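Local coordinates for uncharacterized protein (Bacteroides ovatus, PDB 3P02), which is of unknown function but pairs a domain of the E-set clan with a beta-rich BT_3044-like C-terminal domain, at residues Val193-Gly198 and Val212-Thr217; Asn242-Pro247 and Asp273-Asp278; Asp117-Trp122 and Asp206-Lys211. All coordinates share one frame; numbering follows the deposited sequence. Where two conformers were deposited one is given.

Interaction 1: Val193-Gly198 and Val212-Thr217. With EDO (1,2-ethanediol), chain D.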
loop_
_atom_site.group_PDB
_atom_site.type_symbol
_atom_site.label_atom_id
_atom_site.label_comp_id
_atom_site.label_asym_id
_atom_site.label_seq_id
_atom_site.Cartn_x
_atom_site.Cartn_y
_atom_site.Cartn_z
ATOM N N VAL A 193 -7.923 -10.279 -2.753
ATOM C CA VAL A 193 -6.840 -9.805 -1.907
ATOM C C VAL A 193 -5.961 -10.994 -1.541
ATOM O O VAL A 193 -6.291 -12.130 -1.855
ATOM C CB VAL A 193 -7.382 -9.115 -0.600
ATOM C CG1 VAL A 193 -8.259 -7.888 -0.901
ATOM C CG2 VAL A 193 -8.119 -10.114 0.294
ATOM N N PHE A 194 -4.870 -10.731 -0.842
ATOM C CA PHE A 194 -4.113 -11.820 -0.234
ATOM C C PHE A 194 -3.547 -11.350 1.081
ATOM O O PHE A 194 -3.335 -10.155 1.282
ATOM C CB PHE A 194 -2.983 -12.354 -1.117
ATOM C CG PHE A 194 -1.892 -11.368 -1.429
ATOM C CD1 PHE A 194 -0.800 -11.209 -0.568
ATOM C CD2 PHE A 194 -1.930 -10.615 -2.603
ATOM C CE1 PHE A 194 0.238 -10.317 -0.886
ATOM C CE2 PHE A 194 -0.909 -9.701 -2.902
ATOM C CZ PHE A 194 0.170 -9.566 -2.049
ATOM N N PHE A 195 -3.316 -12.287 1.974
ATOM C CA PHE A 195 -2.605 -12.021 3.204
ATOM C C PHE A 195 -1.519 -13.080 3.250
ATOM O O PHE A 195 -1.505 -13.976 2.395
ATOM C CB PHE A 195 -3.530 -12.040 4.435
ATOM C CG PHE A 195 -4.129 -13.388 4.778
ATOM C CD1 PHE A 195 -5.271 -13.856 4.117
ATOM C CD2 PHE A 195 -3.538 -14.200 5.738
ATOM C CE1 PHE A 195 -5.789 -15.135 4.391
ATOM C CE2 PHE A 195 -4.088 -15.465 6.048
ATOM C CZ PHE A 195 -5.208 -15.909 5.374
ATOM N N TYR A 196 -0.653 -13.024 4.259
ATOM C CA TYR A 196 0.377 -14.046 4.384
ATOM C C TYR A 196 0.093 -14.976 5.562
ATOM O O TYR A 196 -0.180 -14.508 6.664
ATOM C CB TYR A 196 1.769 -13.413 4.603
ATOM C CG TYR A 196 2.186 -12.429 3.534
ATOM C CD1 TYR A 196 2.460 -12.853 2.235
ATOM C CD2 TYR A 196 2.310 -11.070 3.824
ATOM C CE1 TYR A 196 2.838 -11.940 1.241
ATOM C CE2 TYR A 196 2.728 -10.159 2.854
ATOM C CZ TYR A 196 2.989 -10.598 1.566
ATOM O OH TYR A 196 3.388 -9.676 0.636
ATOM N N ALA A 197 0.224 -16.279 5.336
ATOM C CA ALA A 197 0.115 -17.250 6.400
ATOM C C ALA A 197 1.391 -17.232 7.287
ATOM O O ALA A 197 2.428 -16.673 6.884
ATOM C CB ALA A 197 -0.070 -18.647 5.802
ATOM N N GLY A 198 1.311 -17.888 8.456
ATOM C CA GLY A 198 2.486 -18.087 9.310
ATOM C C GLY A 198 3.217 -16.871 9.834
ATOM O O GLY A 198 4.455 -16.889 9.946
ATOM N N VAL A 212 -1.832 -16.246 0.787
ATOM C CA VAL A 212 -3.145 -16.904 0.806
ATOM C C VAL A 212 -4.129 -15.909 0.224
ATOM O O VAL A 212 -4.239 -14.784 0.727
ATOM C CB VAL A 212 -3.557 -17.374 2.220
ATOM C CG1 VAL A 212 -4.975 -17.952 2.178
ATOM C CG2 VAL A 212 -2.560 -18.407 2.757
ATOM N N PHE A 213 -4.805 -16.306 -0.848
ATOM C CA PHE A 213 -5.729 -15.440 -1.556
ATOM C C PHE A 213 -7.137 -15.598 -1.033
ATOM O O PHE A 213 -7.557 -16.707 -0.687
ATOM C CB PHE A 213 -5.710 -15.764 -3.050
ATOM C CG PHE A 213 -4.398 -15.492 -3.758
ATOM C CD1 PHE A 213 -3.370 -16.440 -3.751
ATOM C CD2 PHE A 213 -4.175 -14.279 -4.397
ATOM C CE1 PHE A 213 -2.127 -16.162 -4.355
ATOM C CE2 PHE A 213 -2.945 -14.007 -5.017
ATOM C CZ PHE A 213 -1.935 -14.953 -5.000
ATOM N N LEU A 214 -7.864 -14.475 -1.003
ATOM C CA LEU A 214 -9.284 -14.402 -0.631
ATOM C C LEU A 214 -10.031 -13.688 -1.693
ATOM O O LEU A 214 -9.591 -12.602 -2.121
ATOM C CB LEU A 214 -9.491 -13.649 0.710
ATOM C CG LEU A 214 -8.947 -14.366 1.962
ATOM C CD1 LEU A 214 -8.853 -13.381 3.150
ATOM C CD2 LEU A 214 -9.816 -15.600 2.308
ATOM N N GLN A 215 -11.162 -14.252 -2.105
ATOM C CA GLN A 215 -12.023 -13.597 -3.083
ATOM C C GLN A 215 -13.367 -13.319 -2.445
ATOM O O GLN A 215 -13.975 -14.233 -1.893
ATOM C CB GLN A 215 -12.176 -14.453 -4.347
ATOM C CG GLN A 215 -13.081 -13.827 -5.414
ATOM C CD GLN A 215 -13.179 -14.711 -6.631
ATOM O OE1 GLN A 215 -12.347 -15.593 -6.855
ATOM N NE2 GLN A 215 -14.189 -14.492 -7.454
ATOM N N PHE A 216 -13.806 -12.061 -2.507
ATOM C CA PHE A 216 -15.098 -11.636 -1.967
ATOM C C PHE A 216 -16.113 -11.699 -3.092
ATOM O O PHE A 216 -16.098 -10.842 -3.978
ATOM C CB PHE A 216 -14.970 -10.197 -1.415
ATOM C CG PHE A 216 -14.069 -10.107 -0.215
ATOM C CD1 PHE A 216 -12.677 -10.035 -0.363
ATOM C CD2 PHE A 216 -14.594 -10.139 1.071
ATOM C CE1 PHE A 216 -11.842 -9.971 0.753
ATOM C CE2 PHE A 216 -13.756 -10.039 2.191
ATOM C CZ PHE A 216 -12.374 -9.974 2.023
ATOM N N THR A 217 -16.967 -12.712 -3.094
ATOM C CA THR A 217 -17.953 -12.825 -4.182
ATOM C C THR A 217 -19.185 -11.978 -3.888
ATOM O O THR A 217 -19.442 -11.603 -2.744
ATOM C CB THR A 217 -18.407 -14.311 -4.379
ATOM O OG1 THR A 217 -19.431 -14.626 -3.408
ATOM C CG2 THR A 217 -17.228 -15.328 -4.323
HETATM C C1 EDO D . 6.120 -18.683 12.273
HETATM O O1 EDO D . 6.281 -17.409 11.639
HETATM C C2 EDO D . 4.925 -18.658 13.218
HETATM O O2 EDO D . 5.288 -18.011 14.445
#
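Phe-195 and Val-212 face each other as a hydrogen-bonded pair of an antiparallel sheet, and the ring of one is spread beside the branches of the other. The CB of Phe-195 turns to the sheet face that also carries Val-193, Val-212 and Leu-214. Its CG stands between the backbone N and the carbonyl carbon (chi1 67°), a torsion that swings the ring toward the 212-217 strand. Phe-195 CD1 then comes 3.7 Å from Leu-214 CD1, Phe-195 CE1 lies 3.7 Å from Val-212 CG1, and Phe-195 CZ also touches the valine, whose CB sits over one ring face in a CH-pi contact, 4.1 Å from the ring centroid of Phe-195. Further along, Val-193 CG2 meets the edge of the Phe-216 ring at CE1, 3.8 Å away. A flat ring beside beta-branched and leucine side chains suits this buried face, since all of them fill space without bringing polar atoms. On the other face Phe-194 CB sits over one face of the Phe-213 ring, toward its rim, while the two rings meet obliquely, planes 58° apart.

Four backbone bonds join the strands: Val-193 and Leu-214 exchange a pair, both 2.9 Å between N and O, and Phe-195 and Val-212 exchange another. Beyond the strand end, Gly-198 O accepts from O1 of an ethanediol that probably came from the crystallisation liquor. Strands 192-196 and 211-220 are neighbours inside a large antiparallel sheet, flanked by 182-187 and 228-234; Ile-183 and Leu-185 of the former reach Phe-195, and Phe-274 of strand 262-278 packs against both Phe-195 and Val-212.

Interaction 2: Asn242-Pro247 and Asp273-Asp278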
loop_
_atom_site.group_PDB
_atom_site.type_symbol
_atom_site.label_atom_id
_atom_site.label_comp_id
_atom_site.label_asym_id
_atom_site.label_seq_id
_atom_site.Cartn_x
_atom_site.Cartn_y
_atom_site.Cartn_z
ATOM N N ASN A 242 -4.306 -26.621 2.527
ATOM C CA ASN A 242 -5.486 -27.483 2.506
ATOM C C ASN A 242 -6.583 -26.827 3.355
ATOM O O ASN A 242 -6.498 -26.806 4.580
ATOM C CB ASN A 242 -5.129 -28.891 3.008
ATOM C CG ASN A 242 -6.274 -29.858 2.905
ATOM O OD1 ASN A 242 -7.176 -29.686 2.099
ATOM N ND2 ASN A 242 -6.305 -30.850 3.778
ATOM N N SER A 243 -7.625 -26.322 2.693
ATOM C CA SER A 243 -8.725 -25.631 3.350
ATOM C C SER A 243 -9.870 -26.581 3.673
ATOM O O SER A 243 -10.227 -27.435 2.838
ATOM C CB SER A 243 -9.219 -24.472 2.482
ATOM O OG SER A 243 -10.381 -23.908 3.065
ATOM N N TYR A 244 -10.447 -26.440 4.875
ATOM C CA TYR A 244 -11.536 -27.293 5.342
ATOM C C TYR A 244 -12.897 -26.615 5.250
ATOM O O TYR A 244 -13.912 -27.248 5.560
ATOM C CB TYR A 244 -11.281 -27.779 6.776
ATOM C CG TYR A 244 -10.035 -28.619 6.850
ATOM C CD1 TYR A 244 -10.011 -29.906 6.331
ATOM C CD2 TYR A 244 -8.867 -28.117 7.417
ATOM C CE1 TYR A 244 -8.854 -30.682 6.371
ATOM C CE2 TYR A 244 -7.703 -28.884 7.474
ATOM C CZ TYR A 244 -7.705 -30.176 6.958
ATOM O OH TYR A 244 -6.576 -30.964 7.003
ATOM N N SER A 245 -12.922 -25.315 4.899
ATOM C CA SER A 245 -14.190 -24.630 4.724
ATOM C C SER A 245 -14.027 -23.400 3.900
ATOM O O SER A 245 -13.022 -22.690 4.029
ATOM C CB SER A 245 -14.838 -24.250 6.054
ATOM O OG SER A 245 -13.942 -23.515 6.856
ATOM N N THR A 246 -15.024 -23.133 3.055
ATOM C CA THR A 246 -14.953 -21.892 2.284
ATOM C C THR A 246 -15.369 -20.765 3.217
ATOM O O THR A 246 -16.420 -20.832 3.886
ATOM C CB THR A 246 -15.796 -21.931 1.003
ATOM O OG1 THR A 246 -17.124 -22.241 1.373
ATOM C CG2 THR A 246 -15.268 -22.926 -0.018
ATOM N N PRO A 247 -14.545 -19.701 3.318
ATOM C CA PRO A 247 -14.912 -18.615 4.241
ATOM C C PRO A 247 -16.172 -17.873 3.793
ATOM O O PRO A 247 -16.639 -18.004 2.648
ATOM C CB PRO A 247 -13.676 -17.689 4.228
ATOM C CG PRO A 247 -12.573 -18.479 3.600
ATOM C CD PRO A 247 -13.252 -19.427 2.652
ATOM N N ASP A 273 -10.304 -21.920 7.813
ATOM C CA ASP A 273 -9.746 -23.114 8.460
ATOM C C ASP A 273 -8.872 -23.820 7.445
ATOM O O ASP A 273 -9.388 -24.460 6.530
ATOM C CB ASP A 273 -10.854 -24.047 8.996
ATOM C CG ASP A 273 -10.365 -25.219 9.834
ATOM O OD1 ASP A 273 -9.148 -25.529 9.783
ATOM O OD2 ASP A 273 -11.190 -25.817 10.542
ATOM N N PHE A 274 -7.543 -23.652 7.568
ATOM C CA PHE A 274 -6.671 -24.323 6.620
ATOM C C PHE A 274 -5.376 -24.759 7.226
ATOM O O PHE A 274 -4.780 -24.048 8.042
ATOM C CB PHE A 274 -6.378 -23.443 5.376
ATOM C CG PHE A 274 -5.647 -22.141 5.669
ATOM C CD1 PHE A 274 -4.245 -22.096 5.709
ATOM C CD2 PHE A 274 -6.346 -20.977 5.930
ATOM C CE1 PHE A 274 -3.561 -20.892 5.974
ATOM C CE2 PHE A 274 -5.661 -19.770 6.160
ATOM C CZ PHE A 274 -4.273 -19.743 6.197
ATOM N N ASP A 275 -4.882 -25.897 6.734
ATOM C CA ASP A 275 -3.551 -26.361 7.049
ATOM C C ASP A 275 -2.562 -25.765 6.052
ATOM O O ASP A 275 -2.904 -25.547 4.890
ATOM C CB ASP A 275 -3.449 -27.902 6.986
ATOM C CG ASP A 275 -4.163 -28.662 8.071
ATOM O OD1 ASP A 275 -4.473 -28.048 9.138
ATOM O OD2 ASP A 275 -4.335 -29.888 7.907
ATOM N N PHE A 276 -1.313 -25.572 6.495
ATOM C CA PHE A 276 -0.222 -25.152 5.625
ATOM C C PHE A 276 1.054 -25.548 6.295
ATOM O O PHE A 276 1.072 -25.809 7.501
ATOM C CB PHE A 276 -0.246 -23.651 5.306
ATOM C CG PHE A 276 0.258 -22.811 6.443
ATOM C CD1 PHE A 276 -0.577 -22.482 7.516
ATOM C CD2 PHE A 276 1.584 -22.357 6.460
ATOM C CE1 PHE A 276 -0.078 -21.752 8.596
ATOM C CE2 PHE A 276 2.084 -21.654 7.554
ATOM C CZ PHE A 276 1.249 -21.340 8.607
ATOM N N VAL A 277 2.138 -25.555 5.524
ATOM C CA VAL A 277 3.437 -25.930 6.045
ATOM C C VAL A 277 4.385 -24.727 6.010
ATOM O O VAL A 277 4.437 -24.020 4.986
ATOM C CB VAL A 277 3.988 -27.112 5.190
ATOM C CG1 VAL A 277 5.422 -27.462 5.567
ATOM C CG2 VAL A 277 3.088 -28.341 5.303
ATOM N N ASP A 278 5.147 -24.536 7.081
ATOM C CA ASP A 278 6.206 -23.551 7.137
ATOM C C ASP A 278 7.475 -24.355 6.837
ATOM O O ASP A 278 7.932 -25.133 7.689
ATOM C CB ASP A 278 6.260 -22.859 8.498
ATOM C CG ASP A 278 7.421 -21.894 8.641
ATOM O OD1 ASP A 278 8.420 -22.016 7.856
ATOM O OD2 ASP A 278 7.357 -21.025 9.534
HETATM O O HOH W 1 -3.491 -30.965 5.596
HETATM O O HOH W 2 -10.646 -21.779 5.054
#
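Tyr-244 holds CG anti to its carbonyl carbon (chi1 -62°), and Asp-275 does likewise (chi1 -70°); with these torsions the phenol reaches along the sheet face to the carboxylate. The two belong to the long beta hairpin of strands 242-255 and 262-278, where Asn-242 pairs with Asp-275 through two backbone bonds and Ser-243 faces Phe-274. Tyr-244 N adds a nearly straight bond to Asp-273 O, 2.8 Å long. A tyrosine suits this surface position because its ring spans the distance between the two aspartates: Tyr-244 CD2 passes 3.5 Å from Asp-273 OD1, while the hydroxyl ends at Asp-275. The acids have other partners too, Lys-292 bridging to Asp-273 and Asn-290 bonding to both. With an alanine here instead of Asp-275, the tyrosine hydroxyl would probably lose its acceptor and Asn-290 one of its two partners, leaving the ring freer to turn. Water 2 accepts from Asp-273 N and donates to Ser-245 O, linking the segments. Ring and carboxylate planes stand 79° apart, and Tyr-244 OH donates to Asp-275 OD2 at 2.6 Å from above the carboxylate plane.

Interaction 3: Asp117-Trp122 and Asp206-Lys211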
loop_
_atom_site.group_PDB
_atom_site.type_symbol
_atom_site.label_atom_id
_atom_site.label_comp_id
_atom_site.label_asym_id
_atom_site.label_seq_id
_atom_site.Cartn_x
_atom_site.Cartn_y
_atom_site.Cartn_z
ATOM N N ASP A 117 2.095 -5.910 -8.658
ATOM C CA ASP A 117 2.307 -6.905 -7.587
ATOM C C ASP A 117 2.352 -6.201 -6.244
ATOM O O ASP A 117 3.365 -5.612 -5.888
ATOM C CB ASP A 117 3.616 -7.684 -7.834
ATOM C CG ASP A 117 3.916 -8.777 -6.817
ATOM O OD1 ASP A 117 3.164 -8.891 -5.803
ATOM O OD2 ASP A 117 4.909 -9.495 -7.009
ATOM N N ASP A 118 1.286 -6.321 -5.452
ATOM C CA ASP A 118 1.206 -5.628 -4.175
ATOM C C ASP A 118 1.966 -6.326 -3.056
ATOM O O ASP A 118 1.910 -5.864 -1.913
ATOM C CB ASP A 118 -0.275 -5.403 -3.789
ATOM C CG ASP A 118 -0.532 -4.210 -2.870
ATOM O OD1 ASP A 118 0.248 -3.224 -2.928
ATOM O OD2 ASP A 118 -1.553 -4.221 -2.166
ATOM N N SER A 119 2.740 -7.383 -3.365
ATOM C CA SER A 119 3.583 -7.986 -2.332
ATOM C C SER A 119 4.933 -7.218 -2.222
ATOM O O SER A 119 5.728 -7.449 -1.297
ATOM C CB SER A 119 3.854 -9.467 -2.621
ATOM O OG SER A 119 4.725 -9.622 -3.734
ATOM N N GLN A 120 5.196 -6.322 -3.201
ATOM C CA GLN A 120 6.422 -5.538 -3.280
ATOM C C GLN A 120 6.154 -4.093 -2.950
ATOM O O GLN A 120 5.038 -3.636 -3.163
ATOM C CB GLN A 120 6.998 -5.625 -4.699
ATOM C CG GLN A 120 7.119 -7.059 -5.221
ATOM C CD GLN A 120 8.128 -7.844 -4.432
ATOM O OE1 GLN A 120 9.322 -7.523 -4.452
ATOM N NE2 GLN A 120 7.663 -8.864 -3.667
ATOM N N LYS A 121 7.158 -3.374 -2.420
ATOM C CA LYS A 121 7.014 -1.937 -2.119
ATOM C C LYS A 121 7.567 -1.181 -3.307
ATOM O O LYS A 121 8.763 -1.296 -3.577
ATOM C CB LYS A 121 7.779 -1.534 -0.829
ATOM C CG LYS A 121 7.148 -2.077 0.441
ATOM C CD LYS A 121 7.683 -1.417 1.727
ATOM C CE LYS A 121 9.170 -1.608 1.859
ATOM N NZ LYS A 121 9.663 -1.410 3.256
ATOM N N TRP A 122 6.723 -0.451 -4.024
ATOM C CA TRP A 122 7.160 0.268 -5.216
ATOM C C TRP A 122 7.332 1.738 -4.931
ATOM O O TRP A 122 6.567 2.317 -4.144
ATOM C CB TRP A 122 6.126 0.075 -6.344
ATOM C CG TRP A 122 5.890 -1.368 -6.673
ATOM C CD1 TRP A 122 4.868 -2.159 -6.230
ATOM C CD2 TRP A 122 6.728 -2.203 -7.485
ATOM N NE1 TRP A 122 5.022 -3.442 -6.708
ATOM C CE2 TRP A 122 6.153 -3.496 -7.489
ATOM C CE3 TRP A 122 7.935 -1.988 -8.191
ATOM C CZ2 TRP A 122 6.715 -4.562 -8.199
ATOM C CZ3 TRP A 122 8.509 -3.051 -8.886
ATOM C CH2 TRP A 122 7.905 -4.322 -8.881
ATOM N N ASP A 206 10.761 -14.260 3.003
ATOM C CA ASP A 206 10.092 -15.374 2.315
ATOM C C ASP A 206 8.579 -15.180 2.135
ATOM O O ASP A 206 7.885 -16.141 1.790
ATOM C CB ASP A 206 10.345 -16.689 3.110
ATOM C CG ASP A 206 9.725 -16.733 4.500
ATOM O OD1 ASP A 206 8.890 -15.824 4.825
ATOM O OD2 ASP A 206 10.075 -17.647 5.269
ATOM N N ARG A 207 8.068 -13.931 2.306
ATOM C CA ARG A 207 6.617 -13.728 2.336
ATOM C C ARG A 207 5.844 -14.252 1.108
ATOM O O ARG A 207 4.754 -14.777 1.286
ATOM C CB ARG A 207 6.284 -12.257 2.586
ATOM C CG ARG A 207 6.687 -11.321 1.461
ATOM C CD ARG A 207 6.574 -9.884 1.912
ATOM N NE ARG A 207 6.942 -8.971 0.831
ATOM C CZ ARG A 207 8.193 -8.693 0.496
ATOM N NH1 ARG A 207 9.207 -9.232 1.174
ATOM N NH2 ARG A 207 8.448 -7.833 -0.484
ATOM N N ILE A 208 6.387 -14.111 -0.128
ATOM C CA ILE A 208 5.594 -14.583 -1.296
ATOM C C ILE A 208 5.233 -16.071 -1.170
ATOM O O ILE A 208 4.175 -16.478 -1.628
ATOM C CB ILE A 208 6.355 -14.317 -2.612
ATOM C CG1 ILE A 208 6.457 -12.793 -2.836
ATOM C CG2 ILE A 208 5.657 -15.017 -3.803
ATOM C CD1 ILE A 208 7.408 -12.404 -4.102
ATOM N N ASN A 209 6.098 -16.878 -0.545
ATOM C CA ASN A 209 5.820 -18.315 -0.381
ATOM C C ASN A 209 4.577 -18.607 0.453
ATOM O O ASN A 209 4.092 -19.743 0.439
ATOM C CB ASN A 209 6.998 -18.968 0.345
ATOM C CG ASN A 209 8.278 -18.828 -0.422
ATOM O OD1 ASN A 209 8.280 -18.894 -1.652
ATOM N ND2 ASN A 209 9.381 -18.774 0.301
ATOM N N TYR A 210 4.125 -17.603 1.254
ATOM C CA TYR A 210 3.050 -17.791 2.234
ATOM C C TYR A 210 1.777 -17.045 1.861
ATOM O O TYR A 210 0.892 -16.899 2.690
ATOM C CB TYR A 210 3.569 -17.382 3.646
ATOM C CG TYR A 210 4.635 -18.367 4.068
ATOM C CD1 TYR A 210 4.289 -19.616 4.578
ATOM C CD2 TYR A 210 5.991 -18.109 3.832
ATOM C CE1 TYR A 210 5.247 -20.591 4.820
ATOM C CE2 TYR A 210 6.963 -19.083 4.080
ATOM C CZ TYR A 210 6.585 -20.314 4.591
ATOM O OH TYR A 210 7.534 -21.281 4.827
ATOM N N LYS A 211 1.682 -16.580 0.631
ATOM C CA LYS A 211 0.484 -15.870 0.175
ATOM C C LYS A 211 -0.771 -16.756 0.157
ATOM O O LYS A 211 -0.783 -17.859 -0.415
ATOM C CB LYS A 211 0.712 -15.328 -1.237
ATOM C CG LYS A 211 1.646 -14.113 -1.262
ATOM C CD LYS A 211 2.067 -13.718 -2.686
ATOM C CE LYS A 211 0.899 -13.198 -3.501
ATOM N NZ LYS A 211 1.279 -12.958 -4.926
HETATM O O HOH W 3 0.176 -10.249 -5.913
HETATM O O HOH W 4 3.884 -12.168 -5.299
HETATM O O HOH W 5 11.139 -7.430 -1.754
#
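Arg-207 presents the side of its guanidinium to the backbone of Ser-119, with NE and NH2 both donating to the one carbonyl oxygen. Ser-119 O lies in the guanidinium plane, 2.9 Å from NE and 2.9 Å from NH2 of Arg-207. The arginine leaves its 3-10 turn with CG between the backbone N and the carbonyl carbon (chi1 67°) and then runs extended to NE, which gives it the length to bridge the two loops. Gln-120 lays its amide nearly parallel to the guanidinium, the planes 13° apart. Its NE2 is 3.4 Å from NH2 of Arg-207, but both are donors, and NE2 spends a hydrogen on Ser-119 OG instead, in a straight bond of 3.0 Å. Ile-208 crosses Gln-120 at about a right angle, its CD1 3.6 Å from Gln-120 NE2, and CG1 rests beside Ser-119 OG; an apolar branch here lies against the polar turn and competes for none of its bonds.

The turn is itself well braced. Asp-117 OD1 accepts from both N and OG of Ser-119, the first making an Asx turn, so a short acid and a small hydroxyl suit the tight bend of this type I turn. Lys-211 NZ stays 4.6 Å from Asp-117 OD1; water 3 links these two atoms, and water 4 links the same NZ to Ser-119 OG.

This loop of the DUF4973 family region is thus joined to one of the BT_3044-like region by a charged donor gripping a neutral carbonyl. The positive charge is likely to polarise that peptide group, while the lysine and aspartate, too far apart for a salt bridge, probably still attract each other.

Interactions 1 and 2 belong to one large antiparallel sheet within the BT_3044-like region, their centres about 11 Å apart, with strand 228-234 lying between strands 211-220 and 242-255. Phe-274 and Phe-276 of interaction 2 pack on Phe-195, Val-212 and Ala-197 of interaction 1. Interaction 3, centred about 12 Å from interaction 1 and about 20 Å from interaction 2, brings in a loop of the DUF4973 region. Along the chain the segments of interactions 1 and 3 alternate, and both close before interaction 2 opens. Because Lys-211 runs directly into Val-212, and Tyr-196 touches Ser-119 and Arg-207, this contact between the two regions lies directly beside the sheet.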